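Local coordinates for protein putative 3-hydroxybutyryl-CoA dehydratase (Rhodopseudomonas palustris, PDB 3HIN) that probably acts as a lyase of the enoyl-CoA hydratase/isomerase family, likely adding water to or removing it from acyl-CoA thioesters, at residues 248-251 with 252-256; 241-244 with 245-248; 205-208 with 209-213; 47-50 with 51-55; 228-231 with 232-235. All coordinates share one frame; numbering follows the deposited sequence.

Contact 1 of 5, residues 248-251 with 252-256; sequences DQEA and KTRIR
Glu250 and Arg254, one helical turn apart, form a salt bridge on the first turns of helix 249-265. Glu250 OE2 accepts from Arg254 NE at 2.6 Å along an almost straight N-H...O line (178°), using the lone pair directed away from the other carboxylate oxygen. The oxygen lies in the guanidinium plane, at its edge, yet the two flat groups stand nearly perpendicular (88°). Arg254 NH2 adds a weak bond to the same OE2 at 3.3 Å, so one carboxylate oxygen takes both. Glu250 has its CG anti to the backbone N (chi1 -176°), and a bend at chi2 brings the carboxylate toward Arg254. Beside this pair, Gln249 O takes two donors from opposite faces of its carbonyl plane: Thr253 N at 3.0 Å and Thr253 OG1 at 2.9 Å. The Lys252 and Gln249 side chains cross at about a right angle, Lys252 CD 3.8 Å from Gln249 OE1. Behind them, Asp248 occupies the N-cap, its OD2 accepting from Glu250 N at 2.9 Å. Arg254 NH2 also donates to Gln210 O in the turn after helix 197-208. With an alanine in place of Glu250, Arg254 NE would probably lose its anionic mate, leaving the guanidinium held mainly through Gln210 O. The helix start probably favours the carboxylate, and the cation one turn on would probably steady it further.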
loop_
_atom_site.group_PDB
_atom_site.type_symbol
_atom_site.label_atom_id
_atom_site.label_comp_id
_atom_site.label_asym_id
_atom_site.label_seq_id
_atom_site.Cartn_x
_atom_site.Cartn_y
_atom_site.Cartn_z
ATOM N N ASP A 248 31.293 15.245 10.234
ATOM C CA ASP A 248 31.737 14.224 11.170
ATOM C C ASP A 248 33.272 14.012 11.262
ATOM O O ASP A 248 33.977 14.058 10.222
ATOM C CB ASP A 248 31.114 12.913 10.771
ATOM C CG ASP A 248 31.403 11.817 11.747
ATOM O OD1 ASP A 248 30.493 11.539 12.550
ATOM O OD2 ASP A 248 32.523 11.241 11.732
ATOM N N GLN A 249 33.777 13.716 12.478
ATOM C CA GLN A 249 35.228 13.653 12.696
ATOM C C GLN A 249 35.953 12.665 11.791
ATOM O O GLN A 249 37.038 12.989 11.288
ATOM C CB GLN A 249 35.610 13.472 14.174
ATOM C CG GLN A 249 37.038 13.979 14.485
ATOM C CD GLN A 249 37.238 15.518 14.188
ATOM O OE1 GLN A 249 36.394 16.351 14.554
ATOM N NE2 GLN A 249 38.336 15.863 13.515
ATOM N N GLU A 250 35.373 11.484 11.568
ATOM C CA GLU A 250 35.942 10.507 10.614
ATOM C C GLU A 250 36.093 11.075 9.191
ATOM O O GLU A 250 37.121 10.805 8.522
ATOM C CB GLU A 250 35.148 9.182 10.556
ATOM C CG GLU A 250 35.816 8.100 9.612
ATOM C CD GLU A 250 37.326 7.817 9.931
ATOM O OE1 GLU A 250 37.708 7.862 11.123
ATOM O OE2 GLU A 250 38.137 7.542 9.001
ATOM N N ALA A 251 35.077 11.822 8.714
ATOM C CA ALA A 251 35.192 12.521 7.422
ATOM C C ALA A 251 36.326 13.578 7.379
ATOM O O ALA A 251 37.035 13.670 6.378
ATOM C CB ALA A 251 33.843 13.130 6.991
ATOM N N LYS A 252 36.509 14.330 8.444
ATOM C CA LYS A 252 37.508 15.386 8.481
ATOM C C LYS A 252 38.901 14.828 8.532
ATOM O O LYS A 252 39.832 15.385 8.034
ATOM C CB LYS A 252 37.290 16.251 9.705
ATOM C CG LYS A 252 36.121 17.160 9.623
ATOM C CD LYS A 252 35.606 17.475 10.978
ATOM C CE LYS A 252 34.842 18.752 10.979
ATOM N NZ LYS A 252 34.554 19.118 12.373
ATOM N N THR A 253 39.004 13.701 9.168
ATOM C CA THR A 253 40.260 13.014 9.373
ATOM C C THR A 253 40.743 12.541 8.014
ATOM O O THR A 253 41.896 12.748 7.663
ATOM C CB THR A 253 40.097 11.831 10.353
ATOM O OG1 THR A 253 39.820 12.336 11.667
ATOM C CG2 THR A 253 41.356 11.014 10.412
ATOM N N ARG A 254 39.837 11.936 7.255
ATOM C CA ARG A 254 40.100 11.477 5.907
ATOM C C ARG A 254 40.439 12.599 4.955
ATOM O O ARG A 254 41.357 12.457 4.186
ATOM C CB ARG A 254 38.910 10.653 5.367
ATOM C CG ARG A 254 38.987 9.163 5.760
ATOM C CD ARG A 254 37.650 8.492 5.643
ATOM N NE ARG A 254 37.586 7.306 6.497
ATOM C CZ ARG A 254 37.269 6.090 6.061
ATOM N NH1 ARG A 254 36.947 5.904 4.767
ATOM N NH2 ARG A 254 37.254 5.074 6.929
ATOM N N ILE A 255 39.715 13.711 5.009
ATOM C CA ILE A 255 40.056 14.910 4.205
ATOM C C ILE A 255 41.403 15.542 4.589
ATOM O O ILE A 255 42.090 16.070 3.722
ATOM C CB ILE A 255 38.915 15.980 4.211
ATOM C CG1 ILE A 255 38.145 15.964 2.882
ATOM C CG2 ILE A 255 39.439 17.386 4.474
ATOM C CD1 ILE A 255 36.755 15.153 2.933
ATOM N N ARG A 256 41.759 15.491 5.875
ATOM C CA ARG A 256 43.089 15.911 6.342
ATOM C C ARG A 256 44.181 15.066 5.674
ATOM O O ARG A 256 45.078 15.604 5.040
ATOM C CB ARG A 256 43.225 15.773 7.869
ATOM C CG ARG A 256 42.723 16.921 8.748
ATOM C CD ARG A 256 43.655 17.033 9.941
ATOM N NE ARG A 256 44.966 17.524 9.464
ATOM C CZ ARG A 256 46.150 17.406 10.078
ATOM N NH1 ARG A 256 46.282 16.788 11.252
ATOM N NH2 ARG A 256 47.221 17.910 9.478
#

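Contact 2 of 5, residues 241-244 with 245-248; sequences MATV and AQSD
Thr243 and Gln246 meet through their polar ends on the outer surface of helix 231-247, close to its C-terminal end. Gln246 NE2 donates to Thr243 OG1 at 3.0 Å, and the hydroxyl oxygen lies almost in the plane of the amide, so the N-H is aimed well. Gln246 gets there by folding back: CG sits between its own backbone N and carbonyl carbon (chi1 66°), and a second bend at chi2 swings the amide over the preceding turn. The price is close packing, with Gln246 CG only 3.1 Å from Ala242 O and 3.3 Å from Thr243 O. Thr243 holds its OG1 anti to the backbone N, which tips the hydroxyl forward along the helix to meet the amide. Ser247 addresses the same turn from another direction, its OG donating to Thr243 O at 3.1 Å. Ser247 N makes just a weak bond to that oxygen and a somewhat straighter one to Val244 O, also at 3.1 Å, although it stands steeply above that carbonyl plane (71°). The exchange of partner from four residues back to three is consistent with the helical pattern tightening as the chain nears Asp248. Upstream, Ala245 N and Gln246 N keep regular helical bonds to Met241 O and Ala242 O. Met241 faces inward onto Phe217, Ala218 and Ala222 of helix 213-228, while Asp248 touches Leu214 of that helix and leads into helix 249-265.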
loop_
_atom_site.group_PDB
_atom_site.type_symbol
_atom_site.label_atom_id
_atom_site.label_comp_id
_atom_site.label_asym_id
_atom_site.label_seq_id
_atom_site.Cartn_x
_atom_site.Cartn_y
_atom_site.Cartn_z
ATOM N N MET A 241 21.514 14.872 5.062
ATOM C CA MET A 241 22.456 13.742 5.193
ATOM C C MET A 241 23.861 14.133 4.845
ATOM O O MET A 241 24.828 13.691 5.546
ATOM C CB MET A 241 22.091 12.562 4.292
ATOM C CG MET A 241 22.816 11.239 4.652
ATOM S SD MET A 241 22.331 10.472 6.247
ATOM C CE MET A 241 23.495 11.053 7.331
ATOM N N ALA A 242 23.997 15.046 3.851
ATOM C CA ALA A 242 25.315 15.397 3.354
ATOM C C ALA A 242 26.094 16.186 4.372
ATOM O O ALA A 242 27.326 15.938 4.551
ATOM C CB ALA A 242 25.237 16.190 2.072
ATOM N N THR A 243 25.420 17.116 5.031
ATOM C CA THR A 243 26.083 18.013 5.936
ATOM C C THR A 243 26.501 17.291 7.205
ATOM O O THR A 243 27.566 17.584 7.796
ATOM C CB THR A 243 25.305 19.331 6.196
ATOM O OG1 THR A 243 26.198 20.281 6.822
ATOM C CG2 THR A 243 24.130 19.137 7.129
ATOM N N VAL A 244 25.714 16.338 7.610
ATOM C CA VAL A 244 26.001 15.584 8.815
ATOM C C VAL A 244 27.201 14.742 8.524
ATOM O O VAL A 244 28.154 14.715 9.325
ATOM C CB VAL A 244 24.805 14.708 9.218
ATOM C CG1 VAL A 244 25.221 13.711 10.293
ATOM C CG2 VAL A 244 23.696 15.571 9.776
ATOM N N ALA A 245 27.167 14.041 7.386
ATOM C CA ALA A 245 28.283 13.167 7.022
ATOM C C ALA A 245 29.581 13.982 6.966
ATOM O O ALA A 245 30.604 13.578 7.527
ATOM C CB ALA A 245 28.029 12.592 5.759
ATOM N N GLN A 246 29.538 15.120 6.288
ATOM C CA GLN A 246 30.704 15.869 6.026
ATOM C C GLN A 246 31.164 16.548 7.299
ATOM O O GLN A 246 32.314 16.949 7.423
ATOM C CB GLN A 246 30.471 16.907 4.911
ATOM C CG GLN A 246 29.493 18.074 5.184
ATOM C CD GLN A 246 30.084 19.276 5.926
ATOM O OE1 GLN A 246 31.288 19.490 5.883
ATOM N NE2 GLN A 246 29.222 20.095 6.584
ATOM N N SER A 247 30.298 16.729 8.282
ATOM C CA SER A 247 30.832 17.499 9.378
ATOM C C SER A 247 31.364 16.564 10.475
ATOM O O SER A 247 31.892 17.028 11.469
ATOM C CB SER A 247 29.832 18.574 9.823
ATOM O OG SER A 247 28.842 17.948 10.568
ATOM N N ASP A 248 31.293 15.245 10.234
ATOM C CA ASP A 248 31.737 14.224 11.170
ATOM C C ASP A 248 33.272 14.012 11.262
ATOM O O ASP A 248 33.977 14.058 10.222
ATOM C CB ASP A 248 31.114 12.913 10.771
ATOM C CG ASP A 248 31.403 11.817 11.747
ATOM O OD1 ASP A 248 30.493 11.539 12.550
ATOM O OD2 ASP A 248 32.523 11.241 11.732
#

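Contact 3 of 5, residues 205-208 with 209-213; sequences GNRV and AQNAP
Arg207 and Asn211 are joined by a side-chain hydrogen bond across the C-terminal end of helix 197-208, where the chain turns toward helix 213-228. Arg207 NH1 donates to Asn211 OD1 at 3.1 Å, and the oxygen lies in the guanidinium plane, at its edge. The Asn211 amide is itself turned by 76° against that plane. Arg207 reaches forward because its chain, with CG anti to the backbone N, bends at chi2 (70°), which turns its outer part toward Asn211. Gln210 crosses the arginine at about a right angle, its OE1 3.7 Å from Arg207 CD; its amide plane is only 14° from that of the guanidinium. The backbone bonds change in the same place. Ala209 N still bonds to Gly205 O in the helical pattern, but then the partners shorten by one residue: Gln210 N donates to Arg207 O at 3.0 Å and Asn211 N to Val208 O at 2.9 Å. The latter closes a type I beta turn from Val208 to Asn211. Ala209 CB tucks against the end of the helix, 3.2 Å from Asn206 O. On one side of the turn, Ala209 O accepts from Arg60 just before strand 61-66, Val208 packs on the loop residue Pro108 just before strand 109-113, and Ala209 packs on Pro25 between strands 18-23 and 26-31. Onward, Ala212 takes the N-cap position of helix 213-228, so the turn passes the chain from the sheet end to that helix.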
loop_
_atom_site.group_PDB
_atom_site.type_symbol
_atom_site.label_atom_id
_atom_site.label_comp_id
_atom_site.label_asym_id
_atom_site.label_seq_id
_atom_site.Cartn_x
_atom_site.Cartn_y
_atom_site.Cartn_z
ATOM N N GLY A 205 33.584 -7.313 0.416
ATOM C CA GLY A 205 33.355 -7.065 1.877
ATOM C C GLY A 205 34.585 -6.379 2.494
ATOM O O GLY A 205 34.464 -5.431 3.272
ATOM N N ASN A 206 35.787 -6.829 2.130
ATOM C CA ASN A 206 37.006 -6.118 2.597
ATOM C C ASN A 206 37.054 -4.646 2.166
ATOM O O ASN A 206 37.568 -3.779 2.932
ATOM C CB ASN A 206 38.331 -6.833 2.176
ATOM C CG ASN A 206 38.506 -8.167 2.870
ATOM O OD1 ASN A 206 38.765 -9.194 2.219
ATOM N ND2 ASN A 206 38.325 -8.168 4.211
ATOM N N ARG A 207 36.512 -4.359 0.972
ATOM C CA ARG A 207 36.506 -2.972 0.452
ATOM C C ARG A 207 35.506 -2.064 1.195
ATOM O O ARG A 207 35.903 -1.008 1.697
ATOM C CB ARG A 207 36.364 -2.933 -1.101
ATOM C CG ARG A 207 36.016 -1.559 -1.698
ATOM C CD ARG A 207 37.238 -0.593 -1.548
ATOM N NE ARG A 207 36.887 0.739 -2.014
ATOM C CZ ARG A 207 36.121 1.617 -1.356
ATOM N NH1 ARG A 207 35.632 1.316 -0.177
ATOM N NH2 ARG A 207 35.860 2.825 -1.872
ATOM N N VAL A 208 34.240 -2.494 1.330
ATOM C CA VAL A 208 33.240 -1.721 2.085
ATOM C C VAL A 208 33.706 -1.564 3.525
ATOM O O VAL A 208 33.401 -0.568 4.195
ATOM C CB VAL A 208 31.781 -2.309 2.008
ATOM C CG1 VAL A 208 31.288 -2.361 0.590
ATOM C CG2 VAL A 208 31.724 -3.738 2.652
ATOM N N ALA A 209 34.504 -2.521 3.981
ATOM C CA ALA A 209 35.017 -2.496 5.373
ATOM C C ALA A 209 35.831 -1.249 5.681
ATOM O O ALA A 209 35.980 -0.882 6.847
ATOM C CB ALA A 209 35.864 -3.718 5.634
ATOM N N GLN A 210 36.354 -0.611 4.635
ATOM C CA GLN A 210 37.192 0.557 4.791
ATOM C C GLN A 210 36.331 1.816 4.945
ATOM O O GLN A 210 36.839 2.874 5.343
ATOM C CB GLN A 210 38.019 0.732 3.539
ATOM C CG GLN A 210 38.745 -0.533 3.024
ATOM C CD GLN A 210 39.570 -0.251 1.762
ATOM O OE1 GLN A 210 39.379 0.766 1.089
ATOM N NE2 GLN A 210 40.522 -1.130 1.466
ATOM N N ASN A 211 35.040 1.741 4.619
ATOM C CA ASN A 211 34.161 2.949 4.670
ATOM C C ASN A 211 33.926 3.474 6.110
ATOM O O ASN A 211 33.942 2.698 7.064
ATOM C CB ASN A 211 32.801 2.716 3.948
ATOM C CG ASN A 211 32.990 2.406 2.451
ATOM O OD1 ASN A 211 33.932 2.887 1.824
ATOM N ND2 ASN A 211 32.091 1.651 1.875
ATOM N N ALA A 212 33.744 4.788 6.245
ATOM C CA ALA A 212 33.288 5.404 7.516
ATOM C C ALA A 212 31.850 4.952 7.808
ATOM O O ALA A 212 31.061 4.730 6.890
ATOM C CB ALA A 212 33.360 6.960 7.426
ATOM N N PRO A 213 31.501 4.801 9.085
ATOM C CA PRO A 213 30.192 4.251 9.476
ATOM C C PRO A 213 29.028 5.082 8.939
ATOM O O PRO A 213 27.972 4.519 8.572
ATOM C CB PRO A 213 30.237 4.330 11.018
ATOM C CG PRO A 213 31.671 4.194 11.322
ATOM C CD PRO A 213 32.356 5.034 10.259
#

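Contact 4 of 5, residues 47-50 with 51-55; sequences ALKD and CLTDI
Thr53 OG1 donates to Lys49 O at 2.7 Å, a hydroxyl bond that takes up a carbonyl at the C-terminal end of helix 42-51 in this crotonase-family fold. The hydroxyl approaches from above the carbonyl plane, about 45° out of it, with OG1 held beside its own backbone N (chi1 -59°). Thr53 N goes to Asp50 O instead, at 3.0 Å, so one threonine serves two successive carbonyls, one through its side chain and one through its backbone. Before this exit the pattern is regular: Cys51 N bonds to Ala47 O, and Leu52 N to Leu48 O nearly along the C=O axis. Leu52 is the first residue to leave helical backbone angles, and the chain then heads toward strand 61-66. The apolar side chains face the fold: Leu48 packs on Val98, and Leu52 on Ile102, both of helix 85-103, while Cys51 rests against Leu18 and Val20 of strand 18-23 and Ile29 of the neighbouring strand 26-31. Cys51 SG itself lies 3.6 Å from Ala47 O. On the helix flank, Leu48 and Leu52 meet methyl to methyl, with Leu48 CD1 4.0 Å from Leu52 CD1.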
loop_
_atom_site.group_PDB
_atom_site.type_symbol
_atom_site.label_atom_id
_atom_site.label_comp_id
_atom_site.label_asym_id
_atom_site.label_seq_id
_atom_site.Cartn_x
_atom_site.Cartn_y
_atom_site.Cartn_z
ATOM N N ALA A 47 17.893 -18.946 12.770
ATOM C CA ALA A 47 19.352 -18.916 12.965
ATOM C C ALA A 47 19.935 -17.726 12.241
ATOM O O ALA A 47 20.821 -17.117 12.778
ATOM C CB ALA A 47 20.047 -20.190 12.442
ATOM N N LEU A 48 19.478 -17.475 11.011
ATOM C CA LEU A 48 19.870 -16.295 10.228
ATOM C C LEU A 48 19.589 -14.956 10.940
ATOM O O LEU A 48 20.457 -14.139 11.097
ATOM C CB LEU A 48 19.138 -16.304 8.874
ATOM C CG LEU A 48 19.508 -15.212 7.873
ATOM C CD1 LEU A 48 21.052 -15.182 7.701
ATOM C CD2 LEU A 48 18.813 -15.401 6.461
ATOM N N LYS A 49 18.377 -14.754 11.386
ATOM C CA LYS A 49 18.042 -13.577 12.129
ATOM C C LYS A 49 18.994 -13.367 13.318
ATOM O O LYS A 49 19.457 -12.245 13.568
ATOM C CB LYS A 49 16.632 -13.759 12.634
ATOM C CG LYS A 49 15.999 -12.554 13.272
ATOM C CD LYS A 49 14.533 -12.915 13.594
ATOM C CE LYS A 49 14.045 -12.198 14.829
ATOM N NZ LYS A 49 13.403 -10.930 14.350
ATOM N N ASP A 50 19.262 -14.456 14.038
ATOM C CA ASP A 50 20.214 -14.450 15.140
ATOM C C ASP A 50 21.575 -13.942 14.728
ATOM O O ASP A 50 22.117 -13.090 15.408
ATOM C CB ASP A 50 20.386 -15.846 15.751
ATOM C CG ASP A 50 19.295 -16.199 16.750
ATOM O OD1 ASP A 50 18.382 -15.335 16.950
ATOM O OD2 ASP A 50 19.336 -17.343 17.316
ATOM N N CYS A 51 22.133 -14.465 13.632
ATOM C CA CYS A 51 23.472 -14.020 13.206
ATOM C C CYS A 51 23.480 -12.525 12.916
ATOM O O CYS A 51 24.465 -11.876 13.165
ATOM C CB CYS A 51 23.872 -14.669 11.912
ATOM S SG CYS A 51 24.270 -16.321 12.104
ATOM N N LEU A 52 22.386 -12.006 12.356
ATOM C CA LEU A 52 22.271 -10.565 12.126
ATOM C C LEU A 52 21.702 -9.748 13.320
ATOM O O LEU A 52 21.385 -8.588 13.165
ATOM C CB LEU A 52 21.479 -10.324 10.862
ATOM C CG LEU A 52 21.839 -11.270 9.720
ATOM C CD1 LEU A 52 20.750 -11.292 8.651
ATOM C CD2 LEU A 52 23.147 -10.814 9.107
ATOM N N THR A 53 21.587 -10.329 14.513
ATOM C CA THR A 53 21.165 -9.512 15.663
ATOM C C THR A 53 22.408 -9.183 16.494
ATOM O O THR A 53 23.198 -10.071 16.779
ATOM C CB THR A 53 20.045 -10.248 16.456
ATOM O OG1 THR A 53 18.964 -10.469 15.540
ATOM C CG2 THR A 53 19.501 -9.382 17.625
ATOM N N ASP A 54 22.598 -7.903 16.846
ATOM C CA ASP A 54 23.697 -7.501 17.738
ATOM C C ASP A 54 25.021 -7.964 17.157
ATOM O O ASP A 54 25.821 -8.622 17.833
ATOM C CB ASP A 54 23.538 -8.096 19.161
ATOM C CG ASP A 54 22.314 -7.555 19.887
ATOM O OD1 ASP A 54 21.870 -6.418 19.593
ATOM O OD2 ASP A 54 21.781 -8.271 20.758
ATOM N N ILE A 55 25.219 -7.636 15.885
ATOM C CA ILE A 55 26.406 -8.035 15.138
ATOM C C ILE A 55 27.569 -7.310 15.804
ATOM O O ILE A 55 27.560 -6.075 15.868
ATOM C CB ILE A 55 26.313 -7.494 13.660
ATOM C CG1 ILE A 55 25.139 -8.125 12.912
ATOM C CG2 ILE A 55 27.663 -7.613 12.933
ATOM C CD1 ILE A 55 24.986 -7.635 11.459
HETATM O O HOH W 1 24.167 -12.355 16.616
#

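Contact 5 of 5, residues 228-231 with 232-235; sequences EANP and QTGL
Gly234 N donates to Asn230 O at 2.9 Å and Leu235 N to Pro231 O at 2.9 Å, the first two i to i+4 bonds of helix 231-247. Over this turn, the Asn230 and Thr233 side chains cross at about a right angle. Asn230 ND2 comes within 2.5 Å of Thr233 OG1, an approach too short to read with confidence. Thr233 has CG2 anti to its own backbone N, a setting (chi1 -61° for OG1) that directs this methyl toward Ala229, 4.1 Å from Ala229 CB. Asn230 stands at the N-cap position and Pro231 is the first residue of the helix, where a ring in place of an N-H costs no helical bond. The turn thus links helix 213-228 to helix 231-247, with Ala229 the first residue to leave the former. Ala229 CB points at the new helix and settles over Gly234, 3.8 Å from Gly234 N; no side chain intervenes there. Leu235 curls back on the proline carbonyl, its CB 3.3 Å from Pro231 O. Replacing Asn230 by an alanine would probably open a gap beside Gln232 of the second subunit, on which the asparagine side chain packs. Asn230 and Gln232 each approach their own counterparts in that subunit, and Glu228, at the end of the preceding helix, forms a salt bridge with Arg160.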
loop_
_atom_site.group_PDB
_atom_site.type_symbol
_atom_site.label_atom_id
_atom_site.label_comp_id
_atom_site.label_asym_id
_atom_site.label_seq_id
_atom_site.Cartn_x
_atom_site.Cartn_y
_atom_site.Cartn_z
ATOM N N GLU A 228 13.178 7.428 -3.239
ATOM C CA GLU A 228 11.756 7.152 -3.448
ATOM C C GLU A 228 10.884 8.297 -2.934
ATOM O O GLU A 228 9.673 8.336 -3.156
ATOM C CB GLU A 228 11.353 5.868 -2.742
ATOM C CG GLU A 228 11.941 4.546 -3.349
ATOM C CD GLU A 228 12.012 3.357 -2.267
ATOM O OE1 GLU A 228 11.336 3.417 -1.201
ATOM O OE2 GLU A 228 12.774 2.380 -2.470
ATOM N N ALA A 229 11.496 9.263 -2.252
ATOM C CA ALA A 229 10.761 10.415 -1.850
ATOM C C ALA A 229 10.346 11.226 -3.089
ATOM O O ALA A 229 10.936 11.126 -4.198
ATOM C CB ALA A 229 11.618 11.286 -0.916
ATOM N N ASN A 230 9.347 12.063 -2.880
ATOM C CA ASN A 230 9.084 13.078 -3.865
ATOM C C ASN A 230 10.358 13.939 -3.998
ATOM O O ASN A 230 11.115 14.078 -3.039
ATOM C CB ASN A 230 7.769 13.782 -3.523
ATOM C CG ASN A 230 7.940 15.082 -2.762
ATOM O OD1 ASN A 230 8.051 16.203 -3.339
ATOM N ND2 ASN A 230 7.848 14.967 -1.440
ATOM N N PRO A 231 10.653 14.449 -5.197
ATOM C CA PRO A 231 11.962 15.089 -5.416
ATOM C C PRO A 231 12.360 16.232 -4.478
ATOM O O PRO A 231 13.444 16.216 -3.980
ATOM C CB PRO A 231 11.894 15.584 -6.880
ATOM C CG PRO A 231 10.996 14.615 -7.536
ATOM C CD PRO A 231 9.929 14.236 -6.460
ATOM N N GLN A 232 11.513 17.197 -4.247
ATOM C CA GLN A 232 11.820 18.318 -3.394
ATOM C C GLN A 232 12.175 17.801 -2.011
ATOM O O GLN A 232 13.116 18.287 -1.388
ATOM C CB GLN A 232 10.608 19.222 -3.353
ATOM C CG GLN A 232 10.763 20.566 -2.677
ATOM C CD GLN A 232 9.407 21.215 -2.174
ATOM O OE1 GLN A 232 9.397 22.377 -1.796
ATOM N NE2 GLN A 232 8.301 20.453 -2.171
ATOM N N THR A 233 11.444 16.785 -1.556
ATOM C CA THR A 233 11.742 16.229 -0.265
ATOM C C THR A 233 13.077 15.443 -0.226
ATOM O O THR A 233 13.854 15.561 0.740
ATOM C CB THR A 233 10.575 15.291 0.137
ATOM O OG1 THR A 233 9.400 16.121 0.195
ATOM C CG2 THR A 233 10.873 14.571 1.470
ATOM N N GLY A 234 13.344 14.637 -1.249
ATOM C CA GLY A 234 14.560 13.776 -1.245
ATOM C C GLY A 234 15.716 14.775 -1.288
ATOM O O GLY A 234 16.754 14.567 -0.663
ATOM N N LEU A 235 15.496 15.911 -1.954
ATOM C CA LEU A 235 16.605 16.792 -2.147
ATOM C C LEU A 235 17.005 17.458 -0.826
ATOM O O LEU A 235 18.228 17.626 -0.533
ATOM C CB LEU A 235 16.203 17.868 -3.119
ATOM C CG LEU A 235 16.644 18.032 -4.578
ATOM C CD1 LEU A 235 17.232 16.989 -5.223
ATOM C CD2 LEU A 235 15.565 18.701 -5.464
#

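In the fold
Along the chain the order is contact 4, contact 3, contact 5, contact 2 and contact 1. Contact 4 ends helix 42-51 beside the six-stranded sheet and stands apart, its centre about 20 Å from that of contact 3 and about 29 to 33 Å from the others. Contacts 5 and 2 lie toward opposite ends of helix 231-247, with centres about 18 Å apart. Contact 2 shares Asp248 with contact 1, which opens helix 249-265; Ala251 CB lies 3.3 Å from Ala245 O. Contact 1 also touches contact 3, with Glu250 CG 3.5 Å from Ala212 CB. Helix ends and connections thus join the C-terminal helices to one another, and contact 5 places one such turn against the second subunit.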